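Local coordinates for minor capsid protein VP1 (Human bocavirus 3, PDB 5US7) that self-assembles, in sixty copies, into the T=1 icosahedral parvovirus capsid, its longest form carrying an N-terminal phospholipase A2-like region, at residues F100-S105 and E175-E180. Numbering follows the deposited sequence.
Sequences FNQYSS and EDVMPE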
# COMPACT_ATOMS: atom_id res chain seq x y z
N PHE A 100 87.97 -47.66 4.99
CA PHE A 100 88.00 -46.39 5.70
C PHE A 100 88.28 -46.54 7.18
O PHE A 100 88.17 -45.56 7.92
CB PHE A 100 86.69 -45.64 5.50
CG PHE A 100 86.44 -45.24 4.10
CD1 PHE A 100 87.06 -44.14 3.57
CD2 PHE A 100 85.57 -45.96 3.31
CE1 PHE A 100 86.83 -43.76 2.27
CE2 PHE A 100 85.34 -45.59 2.02
CZ PHE A 100 85.97 -44.49 1.50
N ASN A 101 88.60 -47.74 7.64
CA ASN A 101 88.56 -48.03 9.07
C ASN A 101 89.93 -47.73 9.67
O ASN A 101 90.84 -48.56 9.61
CB ASN A 101 88.17 -49.48 9.27
CG ASN A 101 87.91 -49.82 10.69
OD1 ASN A 101 87.50 -48.99 11.47
ND2 ASN A 101 88.15 -51.08 11.04
N GLN A 102 90.03 -46.57 10.32
CA GLN A 102 91.15 -46.15 11.14
C GLN A 102 90.89 -44.70 11.54
O GLN A 102 90.19 -43.99 10.82
CB GLN A 102 92.47 -46.27 10.40
CG GLN A 102 93.68 -45.95 11.21
CD GLN A 102 94.93 -46.22 10.45
OE1 GLN A 102 94.90 -46.78 9.36
NE2 GLN A 102 96.06 -45.79 10.99
N TYR A 103 91.47 -44.23 12.64
CA TYR A 103 91.25 -42.84 13.00
C TYR A 103 92.19 -41.91 12.26
O TYR A 103 91.79 -40.83 11.83
CB TYR A 103 91.39 -42.65 14.50
CG TYR A 103 90.36 -43.40 15.28
CD1 TYR A 103 89.11 -42.87 15.49
CD2 TYR A 103 90.65 -44.63 15.82
CE1 TYR A 103 88.17 -43.56 16.21
CE2 TYR A 103 89.73 -45.31 16.53
CZ TYR A 103 88.49 -44.77 16.72
OH TYR A 103 87.58 -45.49 17.44
N SER A 104 93.45 -42.32 12.12
CA SER A 104 94.45 -41.48 11.49
C SER A 104 94.10 -41.15 10.05
O SER A 104 94.73 -40.26 9.47
CB SER A 104 95.80 -42.16 11.55
OG SER A 104 95.78 -43.38 10.85
N SER A 105 93.13 -41.83 9.47
CA SER A 105 92.69 -41.48 8.13
C SER A 105 91.77 -40.27 8.15
O SER A 105 91.81 -39.44 7.25
CB SER A 105 91.98 -42.67 7.49
OG SER A 105 92.88 -43.76 7.37
N GLU A 175 96.85 -52.97 6.86
CA GLU A 175 97.22 -51.92 5.93
C GLU A 175 96.36 -52.04 4.68
O GLU A 175 95.82 -53.11 4.41
CB GLU A 175 98.69 -52.03 5.57
CG GLU A 175 99.58 -51.86 6.77
CD GLU A 175 101.02 -52.19 6.48
OE1 GLU A 175 101.30 -52.75 5.40
OE2 GLU A 175 101.88 -51.89 7.34
N ASP A 176 96.34 -50.98 3.86
CA ASP A 176 95.34 -50.64 2.84
C ASP A 176 94.33 -49.60 3.27
O ASP A 176 93.44 -49.25 2.49
CB ASP A 176 94.51 -51.84 2.33
CG ASP A 176 93.48 -52.36 3.34
OD1 ASP A 176 93.29 -51.77 4.42
OD2 ASP A 176 92.86 -53.40 3.04
N VAL A 177 94.42 -49.10 4.50
CA VAL A 177 93.39 -48.18 4.94
C VAL A 177 93.60 -46.88 4.17
O VAL A 177 94.60 -46.73 3.46
CB VAL A 177 93.45 -47.97 6.47
CG1 VAL A 177 92.30 -47.14 6.97
CG2 VAL A 177 93.46 -49.30 7.16
N MET A 178 92.69 -45.94 4.32
CA MET A 178 92.80 -44.65 3.65
C MET A 178 94.10 -43.99 4.09
O MET A 178 94.43 -44.01 5.28
CB MET A 178 91.61 -43.79 4.03
CG MET A 178 91.47 -42.50 3.30
SD MET A 178 89.92 -41.72 3.79
CE MET A 178 89.86 -40.31 2.70
N PRO A 179 94.88 -43.42 3.17
CA PRO A 179 96.17 -42.85 3.55
C PRO A 179 96.02 -41.82 4.66
O PRO A 179 95.16 -40.94 4.61
CB PRO A 179 96.67 -42.22 2.25
CG PRO A 179 96.04 -43.01 1.21
CD PRO A 179 94.67 -43.35 1.72
N GLU A 180 96.87 -41.95 5.68
CA GLU A 180 96.84 -41.05 6.82
C GLU A 180 97.06 -39.62 6.38
O GLU A 180 96.48 -38.69 6.95
CB GLU A 180 97.90 -41.50 7.83
CG GLU A 180 97.99 -40.73 9.12
CD GLU A 180 98.80 -39.46 9.00
OE1 GLU A 180 99.62 -39.37 8.06
OE2 GLU A 180 98.65 -38.56 9.85
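S105 gives the one hydrogen bond across this contact. Its OG donates to the backbone O of M178 at 2.6 Å. The hydroxyl lies beside the backbone N of S105 (chi1 -62°), and it meets the carbonyl oxygen at a C=O...donor angle of 128°, tilted out of the carbonyl plane. The same OG also touches V177 CG1.

V177 turns toward the other segment and sets its methyls against oxygens: CG1 meets N101 O. The extended Q102 side chain crosses V177 and brings OE1 against it. Q102 OE1 lies 3.4 Å from V177 CB, and Q102 CB touches V177 CG1. At M178 the extended side chain, with CG anti to the backbone N (chi1 -172°), carries the sulfur to the edge of the F100 ring. M178 SD is 3.8 Å from F100 CD1 and near the ring plane, a Met-aromatic contact.

At the other end, E180 CG lies 3.6 Å from S104 CB. E180 CA also makes a CA-H...O contact with S104 O. The carboxylate turns to R412, which forms a salt bridge with OE2, and W488 of a neighbouring subunit packs on E180.

D176 OD1 bonds N99 ND2, and N101 ND2 bonds W417 O. The contact, above all S105 with M178, joins the short helix 103-106 to the loop between strands 156-160 and 185-190. F100 rests on strand 466-482 and M178 on strand 54-65, so the two segments pack against the jelly-roll beta-barrel of the parvovirus coat protein.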